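Local coordinates for protein scyllo-inositol 2-dehydrogenase (NADP(+)) IolW (Bacillus subtilis subsp. subtilis, PDB 3GDO) that catalyses the reversible NADPH-dependent reduction of scyllo-inosose to scyllo-inositol, a reaction in which NADH cannot take the place of NADPH, at residues N129-I134 / T186-G191; H81-I86 / K109-E114; L77-T82 / P97-A102. All blocks are in the same frame, centred on the assembly; numbering follows the deposited sequence.

Contact 1: N129-I134 / T186-G191; sequences NDFLTI and TLHLFG
Phe131 bridges the space to Leu189 and His188, and its apolar contacts make up most of this interface. The two helical segments run nearly parallel, their axes at 11° but 12.3 Å apart, so the backbones stay well separated and long side chains must span the distance. With CG anti to the backbone N (chi1 -168°), Phe131 extends straight across. Its CZ lies 3.9 Å from Leu189 CG, and the leucine branches along the CE1–CZ rim, CD2 beside CZ and CD1 beside CE1. Ile134 adds a looser touch, its CG2 4.3 Å from Leu189 CD1.

The ring-to-ring contact is of another kind. His188 CD2 comes to the edge of the phenyl ring, close to its plane, 3.8 Å from Phe131 CE2. The polar end of the imidazole is engaged elsewhere, NE2 being hydrogen-bonded to Lys135. Cutting Phe131 back to an alanine is likely to leave Leu189 and His188 CD2 without their main partner across the helix pair, with a gap between the two backbones.

Within helix 129-139, Thr133 OG1 reaches Asn129 O at 2.8 Å from above the carbonyl plane and also bonds Val298 N; Asn129 O accepts from Thr133 N as well. Asp130 OD1 takes the N-H of Phe131 at 2.7 Å through its anti lone pair.

Phe131 and Leu189 both rest on Tyr149 of strand 146-152, while Ile134 lies on Tyr239 and Ile241 of strand 239-243. This is the helix layer packed on the large mixed sheet, characteristic of the C-terminal alpha/beta domain of Gfo/Idh/MocA oxidoreductases.

Contact 2: H81-I86 / K109-E114; sequences HTMACI and KRAADE
Ile86 and Met83, one helical turn apart on helix 78-87, pack against the small side chains of Ala111 and Ala112 on helix 102-115. Ile86 makes the larger part of the contact. From its CB, which heads toward the facing helix, the side chain divides. The CG2 branch is anti to the backbone N and goes straight to the main chain opposite: it sits 3.6 Å from Ala111 C and equally near Ala112 N, resting on the peptide group between the two alanines, with Ala111 CB a little farther off at 4.1 Å. The other branch leaves through CG1, which stands beside the backbone N (chi1 -69°), and ends at CD1, 4.3 Å from Ala112 CB. One isoleucine thus straddles the stretch between consecutive alanines, a methyl on the peptide and a methyl beside the second CB.

Met83 approaches Ala111 from the preceding turn. Its chain bends at chi2 and chi3, which brings the sulfur and the terminal methyl together onto a single carbon: SD is 3.6 Å and CE 3.7 Å from Ala111 CB. That methyl is therefore met by Met83 and Ile86 at once. With alanines on one side, Ile86 and Ala112 bring their CA atoms to 5.9 Å, although the axes of the two segments, at 13° to each other, pass 9.9 Å apart.

Away from this interface, Lys109 NZ and Asp113 OD2 form a salt bridge of 3.2 Å one turn apart, and the lysine chain lies against helix 323-342. The underlying sheet is reached by Thr82 and Cys85, which touch Val92 of strand 91-95. Two neighbouring, nearly parallel helices on one face of a parallel sheet, joined through strand 91-95, are the hallmark of successive beta-alpha-beta crossovers in a Rossmann fold.

Contact 3: L77-T82 / P97-A102; sequences LHYEHT and PMTATA
His78 and Tyr79, in the first turn of helix 78-87, face Met98 and Thr99 in the irregular segment that joins strand 91-95 to helix 102-115 of the Rossmann domain. The CA atoms of Tyr79 and Thr99, 7.2 Å apart, are the closest CA pair across the two segments. Pro97 follows a cis peptide bond and probably closes the Glu-Lys-Pro motif known from this family. The connection ends at Thr101, the N-cap of helix 102-115, whose hydroxyl also bonds Glu104.

The principal link is polar. His78 NE2 donates to Met98 O at 2.8 Å, almost perfectly straight at 176°, with the oxygen in the imidazole plane and the donor in the carbonyl plane. To face the loop, the ring is carried by a CG set between the backbone N and the carbonyl carbon (chi1 87°), and ND1 has a weak hydrogen bond to Ser75 O. A side chain thus holds a main-chain carbonyl of the loop, while Met98 itself points the other way, onto Ile327 of helix 323-342.

Beside this bond, Thr99 CG2 lies 4.2 Å from Tyr79 CD1, at the edge of the phenol ring and near its plane; the Tyr79 side chain also touches Glu104, Thr107 and Leu108 of helix 102-115. The hydroxyl of Thr99 serves the loop instead, OG1 giving its hydrogen to Thr101 O at 2.7 Å. In the helix itself, His78 O accepts both Thr82 N and Thr82 OG1, the hydroxyl at 2.7 Å, from opposite faces of its carbonyl plane.

In the fold
Contacts 2 and 3 share helix 78-87 and lie within the Rossmann domain, their centres 11 Å apart: contact 3 ties the start of that helix to the loop after strand 91-95, and contact 2 packs its later turns on the helix to which the loop leads. Contact 1 belongs with the large mixed sheet, its centre 28 Å from contact 2 and 25 Å from contact 3, with nearest atoms about 13 and 11 Å away. The domains are nonetheless connected, since Ala100 O in contact 3 bonds Tyr176 OH on helix 174-190, which ends in contact 1. As in relatives, the Pro97 loop probably borders the cofactor and substrate cleft.

Contact 1: N129-I134 / T186-G191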
loop_
_atom_site.group_PDB
_atom_site.type_symbol
_atom_site.label_atom_id
_atom_site.label_comp_id
_atom_site.label_asym_id
_atom_site.label_seq_id
_atom_site.Cartn_x
_atom_site.Cartn_y
_atom_site.Cartn_z
ATOM N N ASN B 129 17.946 -10.965 5.305
ATOM C CA ASN B 129 17.643 -12.083 4.396
ATOM C C ASN B 129 16.740 -11.723 3.212
ATOM O O ASN B 129 17.089 -11.976 2.050
ATOM C CB ASN B 129 17.158 -13.353 5.138
ATOM C CG ASN B 129 16.093 -13.103 6.224
ATOM O OD1 ASN B 129 15.302 -12.121 6.217
ATOM N ND2 ASN B 129 16.059 -14.025 7.163
ATOM N N ASP B 130 15.589 -11.107 3.502
ATOM C CA ASP B 130 14.614 -10.794 2.459
ATOM C C ASP B 130 15.216 -9.894 1.386
ATOM O O ASP B 130 15.077 -10.170 0.177
ATOM C CB ASP B 130 13.316 -10.196 3.055
ATOM C CG ASP B 130 13.566 -9.179 4.185
ATOM O OD1 ASP B 130 14.643 -8.525 4.198
ATOM O OD2 ASP B 130 12.670 -9.011 5.072
ATOM N N PHE B 131 15.889 -8.826 1.818
ATOM C CA PHE B 131 16.508 -7.911 0.878
ATOM C C PHE B 131 17.592 -8.601 0.036
ATOM O O PHE B 131 17.689 -8.368 -1.160
ATOM C CB PHE B 131 17.051 -6.663 1.576
ATOM C CG PHE B 131 17.437 -5.572 0.620
ATOM C CD1 PHE B 131 16.480 -4.887 -0.092
ATOM C CD2 PHE B 131 18.763 -5.226 0.437
ATOM C CE1 PHE B 131 16.831 -3.899 -0.988
ATOM C CE2 PHE B 131 19.137 -4.247 -0.460
ATOM C CZ PHE B 131 18.168 -3.563 -1.167
ATOM N N LEU B 132 18.356 -9.487 0.646
ATOM C CA LEU B 132 19.374 -10.201 -0.087
ATOM C C LEU B 132 18.706 -11.056 -1.146
ATOM O O LEU B 132 19.205 -11.136 -2.276
ATOM C CB LEU B 132 20.245 -11.063 0.847
ATOM C CG LEU B 132 21.297 -10.279 1.661
ATOM C CD1 LEU B 132 22.138 -11.269 2.461
ATOM C CD2 LEU B 132 22.190 -9.356 0.765
ATOM N N THR B 133 17.587 -11.680 -0.768
ATOM C CA THR B 133 16.817 -12.539 -1.682
ATOM C C THR B 133 16.352 -11.757 -2.916
ATOM O O THR B 133 16.603 -12.188 -4.045
ATOM C CB THR B 133 15.651 -13.168 -0.952
ATOM O OG1 THR B 133 16.149 -13.809 0.228
ATOM C CG2 THR B 133 14.852 -14.158 -1.859
ATOM N N ILE B 134 15.698 -10.616 -2.689
ATOM C CA ILE B 134 15.391 -9.627 -3.744
ATOM C C ILE B 134 16.562 -9.234 -4.682
ATOM O O ILE B 134 16.411 -9.255 -5.923
ATOM C CB ILE B 134 14.733 -8.361 -3.138
ATOM C CG1 ILE B 134 13.308 -8.677 -2.616
ATOM C CG2 ILE B 134 14.727 -7.176 -4.149
ATOM C CD1 ILE B 134 12.851 -7.697 -1.428
ATOM N N THR B 186 15.638 1.155 -0.897
ATOM C CA THR B 186 15.060 1.692 -2.132
ATOM C C THR B 186 16.086 2.499 -2.914
ATOM O O THR B 186 16.169 2.364 -4.157
ATOM C CB THR B 186 13.806 2.575 -1.878
ATOM O OG1 THR B 186 12.904 1.881 -0.992
ATOM C CG2 THR B 186 13.111 2.877 -3.172
ATOM N N LEU B 187 16.831 3.362 -2.207
ATOM C CA LEU B 187 17.893 4.167 -2.846
ATOM C C LEU B 187 18.961 3.222 -3.395
ATOM O O LEU B 187 19.453 3.417 -4.496
ATOM C CB LEU B 187 18.497 5.132 -1.862
ATOM C CG LEU B 187 17.523 6.211 -1.344
ATOM C CD1 LEU B 187 18.281 7.169 -0.482
ATOM C CD2 LEU B 187 16.776 6.911 -2.432
ATOM N N HIS B 188 19.247 2.164 -2.651
ATOM C CA HIS B 188 20.265 1.201 -3.046
ATOM C C HIS B 188 19.876 0.568 -4.357
ATOM O O HIS B 188 20.715 0.393 -5.249
ATOM C CB HIS B 188 20.475 0.121 -1.973
ATOM C CG HIS B 188 21.631 -0.795 -2.245
ATOM N ND1 HIS B 188 22.933 -0.341 -2.376
ATOM C CD2 HIS B 188 21.683 -2.137 -2.415
ATOM C CE1 HIS B 188 23.736 -1.371 -2.584
ATOM N NE2 HIS B 188 23.004 -2.469 -2.618
ATOM N N LEU B 189 18.603 0.213 -4.482
ATOM C CA LEU B 189 18.140 -0.467 -5.691
ATOM C C LEU B 189 17.995 0.447 -6.901
ATOM O O LEU B 189 18.306 0.028 -7.981
ATOM C CB LEU B 189 16.822 -1.216 -5.461
ATOM C CG LEU B 189 16.710 -2.452 -4.575
ATOM C CD1 LEU B 189 15.259 -2.890 -4.606
ATOM C CD2 LEU B 189 17.620 -3.594 -5.042
ATOM N N PHE B 190 17.509 1.680 -6.739
ATOM C CA PHE B 190 17.072 2.437 -7.906
ATOM C C PHE B 190 17.636 3.855 -7.991
ATOM O O PHE B 190 17.239 4.607 -8.887
ATOM C CB PHE B 190 15.521 2.569 -7.940
ATOM C CG PHE B 190 14.774 1.299 -7.673
ATOM C CD1 PHE B 190 14.799 0.236 -8.591
ATOM C CD2 PHE B 190 13.996 1.172 -6.506
ATOM C CE1 PHE B 190 14.052 -0.961 -8.330
ATOM C CE2 PHE B 190 13.255 -0.024 -6.247
ATOM C CZ PHE B 190 13.275 -1.068 -7.157
ATOM N N GLY B 191 18.523 4.242 -7.081
ATOM C CA GLY B 191 19.075 5.610 -7.088
ATOM C C GLY B 191 18.076 6.609 -6.545
ATOM O O GLY B 191 17.080 6.231 -5.915
#

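Contact 2: H81-I86 / K109-E114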
loop_
_atom_site.group_PDB
_atom_site.type_symbol
_atom_site.label_atom_id
_atom_site.label_comp_id
_atom_site.label_asym_id
_atom_site.label_seq_id
_atom_site.Cartn_x
_atom_site.Cartn_y
_atom_site.Cartn_z
ATOM N N HIS B 81 30.538 13.733 18.875
ATOM C CA HIS B 81 31.436 12.596 18.996
ATOM C C HIS B 81 32.062 12.201 17.657
ATOM O O HIS B 81 33.274 12.000 17.575
ATOM C CB HIS B 81 30.695 11.415 19.615
ATOM C CG HIS B 81 30.486 11.544 21.092
ATOM N ND1 HIS B 81 30.064 10.493 21.878
ATOM C CD2 HIS B 81 30.675 12.591 21.936
ATOM C CE1 HIS B 81 29.980 10.890 23.138
ATOM N NE2 HIS B 81 30.351 12.159 23.201
ATOM N N THR B 82 31.239 12.106 16.621
ATOM C CA THR B 82 31.712 11.764 15.293
ATOM C C THR B 82 32.742 12.797 14.787
ATOM O O THR B 82 33.796 12.413 14.274
ATOM C CB THR B 82 30.549 11.607 14.309
ATOM O OG1 THR B 82 29.596 10.669 14.850
ATOM C CG2 THR B 82 31.040 11.078 12.958
ATOM N N MET B 83 32.428 14.084 14.938
ATOM C CA MET B 83 33.328 15.136 14.506
ATOM C C MET B 83 34.657 15.009 15.241
ATOM O O MET B 83 35.716 15.013 14.601
ATOM C CB MET B 83 32.730 16.532 14.711
ATOM C CG MET B 83 33.557 17.633 13.968
ATOM S SD MET B 83 33.865 17.318 12.217
ATOM C CE MET B 83 32.875 18.687 11.585
ATOM N N ALA B 84 34.587 14.864 16.567
ATOM C CA ALA B 84 35.753 14.671 17.413
ATOM C C ALA B 84 36.593 13.500 16.934
ATOM O O ALA B 84 37.822 13.575 16.924
ATOM C CB ALA B 84 35.323 14.454 18.852
ATOM N N CYS B 85 35.947 12.414 16.519
ATOM C CA CYS B 85 36.711 11.265 16.027
ATOM C C CYS B 85 37.373 11.571 14.700
ATOM O O CYS B 85 38.536 11.187 14.463
ATOM C CB CYS B 85 35.832 10.043 15.870
ATOM S SG CYS B 85 35.293 9.368 17.433
ATOM N N ILE B 86 36.620 12.242 13.830
ATOM C CA ILE B 86 37.135 12.665 12.544
ATOM C C ILE B 86 38.328 13.617 12.764
ATOM O O ILE B 86 39.382 13.398 12.195
ATOM C CB ILE B 86 36.049 13.307 11.648
ATOM C CG1 ILE B 86 35.022 12.268 11.188
ATOM C CG2 ILE B 86 36.667 13.928 10.376
ATOM C CD1 ILE B 86 33.743 12.915 10.661
ATOM N N LYS B 109 30.767 14.745 6.228
ATOM C CA LYS B 109 31.406 14.160 5.058
ATOM C C LYS B 109 32.611 15.014 4.612
ATOM O O LYS B 109 33.636 14.483 4.221
ATOM C CB LYS B 109 30.432 14.003 3.879
ATOM C CG LYS B 109 30.977 13.092 2.777
ATOM C CD LYS B 109 30.035 13.044 1.584
ATOM C CE LYS B 109 30.149 14.304 0.725
ATOM N NZ LYS B 109 31.306 14.111 -0.217
ATOM N N ARG B 110 32.454 16.327 4.641
ATOM C CA ARG B 110 33.516 17.200 4.133
ATOM C C ARG B 110 34.705 17.168 5.096
ATOM O O ARG B 110 35.845 17.056 4.657
ATOM C CB ARG B 110 33.006 18.609 3.850
ATOM C CG ARG B 110 32.565 18.746 2.405
ATOM C CD ARG B 110 32.048 20.142 2.101
ATOM N NE ARG B 110 30.639 20.295 2.462
ATOM C CZ ARG B 110 30.188 20.885 3.573
ATOM N NH1 ARG B 110 28.878 20.974 3.782
ATOM N NH2 ARG B 110 31.036 21.386 4.471
ATOM N N ALA B 111 34.421 17.175 6.402
ATOM C CA ALA B 111 35.460 17.046 7.404
ATOM C C ALA B 111 36.247 15.730 7.271
ATOM O O ALA B 111 37.485 15.756 7.367
ATOM C CB ALA B 111 34.896 17.246 8.785
ATOM N N ALA B 112 35.560 14.604 7.018
ATOM C CA ALA B 112 36.224 13.296 6.782
ATOM C C ALA B 112 37.075 13.243 5.512
ATOM O O ALA B 112 38.167 12.663 5.506
ATOM C CB ALA B 112 35.209 12.145 6.742
ATOM N N ASP B 113 36.531 13.786 4.426
ATOM C CA ASP B 113 37.259 13.928 3.161
ATOM C C ASP B 113 38.495 14.838 3.355
ATOM O O ASP B 113 39.588 14.469 2.979
ATOM C CB ASP B 113 36.353 14.511 2.076
ATOM C CG ASP B 113 35.291 13.516 1.562
ATOM O OD1 ASP B 113 35.503 12.279 1.602
ATOM O OD2 ASP B 113 34.240 13.997 1.076
ATOM N N GLU B 114 38.294 16.000 3.971
ATOM C CA GLU B 114 39.369 16.924 4.319
ATOM C C GLU B 114 40.468 16.228 5.097
ATOM O O GLU B 114 41.622 16.583 4.964
ATOM C CB GLU B 114 38.835 18.064 5.194
ATOM C CG GLU B 114 38.309 19.304 4.448
ATOM C CD GLU B 114 39.396 20.348 4.252
ATOM O OE1 GLU B 114 39.629 20.765 3.082
ATOM O OE2 GLU B 114 40.035 20.730 5.271
#

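Contact 3: L77-T82 / P97-A102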
loop_
_atom_site.group_PDB
_atom_site.type_symbol
_atom_site.label_atom_id
_atom_site.label_comp_id
_atom_site.label_asym_id
_atom_site.label_seq_id
_atom_site.Cartn_x
_atom_site.Cartn_y
_atom_site.Cartn_z
ATOM N N LEU B 77 24.102 13.805 21.257
ATOM C CA LEU B 77 25.542 13.987 21.436
ATOM C C LEU B 77 26.443 13.323 20.360
ATOM O O LEU B 77 27.680 13.441 20.401
ATOM C CB LEU B 77 25.915 13.477 22.846
ATOM C CG LEU B 77 26.891 14.264 23.746
ATOM C CD1 LEU B 77 26.479 15.732 23.976
ATOM C CD2 LEU B 77 27.089 13.548 25.099
ATOM N N HIS B 78 25.847 12.642 19.390
ATOM C CA HIS B 78 26.642 11.754 18.542
ATOM C C HIS B 78 27.337 12.467 17.358
ATOM O O HIS B 78 28.305 11.946 16.783
ATOM C CB HIS B 78 25.756 10.626 18.021
ATOM C CG HIS B 78 25.044 10.987 16.770
ATOM N ND1 HIS B 78 24.254 12.113 16.673
ATOM C CD2 HIS B 78 25.041 10.412 15.548
ATOM C CE1 HIS B 78 23.783 12.213 15.442
ATOM N NE2 HIS B 78 24.247 11.193 14.740
ATOM N N TYR B 79 26.782 13.619 16.971
ATOM C CA TYR B 79 27.332 14.454 15.916
ATOM C C TYR B 79 28.676 15.019 16.393
ATOM O O TYR B 79 29.678 15.002 15.670
ATOM C CB TYR B 79 26.371 15.596 15.586
ATOM C CG TYR B 79 26.992 16.618 14.651
ATOM C CD1 TYR B 79 26.810 16.521 13.275
ATOM C CD2 TYR B 79 27.793 17.667 15.142
ATOM C CE1 TYR B 79 27.388 17.439 12.411
ATOM C CE2 TYR B 79 28.376 18.589 14.279
ATOM C CZ TYR B 79 28.172 18.462 12.916
ATOM O OH TYR B 79 28.737 19.355 12.040
ATOM N N GLU B 80 28.658 15.514 17.624
ATOM C CA GLU B 80 29.827 15.989 18.355
ATOM C C GLU B 80 30.924 14.921 18.419
ATOM O O GLU B 80 32.077 15.164 18.075
ATOM C CB GLU B 80 29.360 16.245 19.769
ATOM C CG GLU B 80 29.590 17.606 20.346
ATOM C CD GLU B 80 28.928 17.683 21.709
ATOM O OE1 GLU B 80 27.670 17.737 21.761
ATOM O OE2 GLU B 80 29.659 17.633 22.725
ATOM N N HIS B 81 30.538 13.733 18.875
ATOM C CA HIS B 81 31.436 12.596 18.996
ATOM C C HIS B 81 32.062 12.201 17.657
ATOM O O HIS B 81 33.274 12.000 17.575
ATOM C CB HIS B 81 30.695 11.415 19.615
ATOM C CG HIS B 81 30.486 11.544 21.092
ATOM N ND1 HIS B 81 30.064 10.493 21.878
ATOM C CD2 HIS B 81 30.675 12.591 21.936
ATOM C CE1 HIS B 81 29.980 10.890 23.138
ATOM N NE2 HIS B 81 30.351 12.159 23.201
ATOM N N THR B 82 31.239 12.106 16.621
ATOM C CA THR B 82 31.712 11.764 15.293
ATOM C C THR B 82 32.742 12.797 14.787
ATOM O O THR B 82 33.796 12.413 14.274
ATOM C CB THR B 82 30.549 11.607 14.309
ATOM O OG1 THR B 82 29.596 10.669 14.850
ATOM C CG2 THR B 82 31.040 11.078 12.958
ATOM N N PRO B 97 19.670 6.645 12.090
ATOM C CA PRO B 97 19.744 7.522 10.955
ATOM C C PRO B 97 20.963 8.386 11.169
ATOM O O PRO B 97 21.233 8.776 12.301
ATOM C CB PRO B 97 18.455 8.338 11.071
ATOM C CG PRO B 97 18.228 8.434 12.570
ATOM C CD PRO B 97 18.637 7.079 13.060
ATOM N N MET B 98 21.708 8.641 10.097
ATOM C CA MET B 98 22.993 9.365 10.169
ATOM C C MET B 98 22.919 10.630 11.058
ATOM O O MET B 98 23.598 10.701 12.078
ATOM C CB MET B 98 23.471 9.678 8.738
ATOM C CG MET B 98 24.860 10.311 8.599
ATOM S SD MET B 98 25.168 10.754 6.856
ATOM C CE MET B 98 26.884 11.288 7.127
ATOM N N THR B 99 22.100 11.605 10.673
ATOM C CA THR B 99 21.867 12.820 11.481
ATOM C C THR B 99 20.407 13.253 11.303
ATOM O O THR B 99 19.703 12.667 10.495
ATOM C CB THR B 99 22.739 13.999 10.998
ATOM O OG1 THR B 99 22.629 14.105 9.576
ATOM C CG2 THR B 99 24.212 13.803 11.386
ATOM N N ALA B 100 19.967 14.308 11.988
ATOM C CA ALA B 100 18.635 14.853 11.741
ATOM C C ALA B 100 18.498 15.602 10.399
ATOM O O ALA B 100 17.427 15.600 9.782
ATOM C CB ALA B 100 18.187 15.748 12.915
ATOM N N THR B 101 19.572 16.267 9.951
ATOM C CA THR B 101 19.494 17.060 8.717
ATOM C C THR B 101 20.578 16.638 7.748
ATOM O O THR B 101 21.646 16.134 8.156
ATOM C CB THR B 101 19.593 18.624 8.945
ATOM O OG1 THR B 101 20.859 18.949 9.513
ATOM C CG2 THR B 101 18.480 19.165 9.873
ATOM N N ALA B 102 20.306 16.857 6.467
ATOM C CA ALA B 102 21.256 16.540 5.413
ATOM C C ALA B 102 22.530 17.417 5.519
ATOM O O ALA B 102 23.635 16.943 5.263
ATOM C CB ALA B 102 20.585 16.705 4.049
#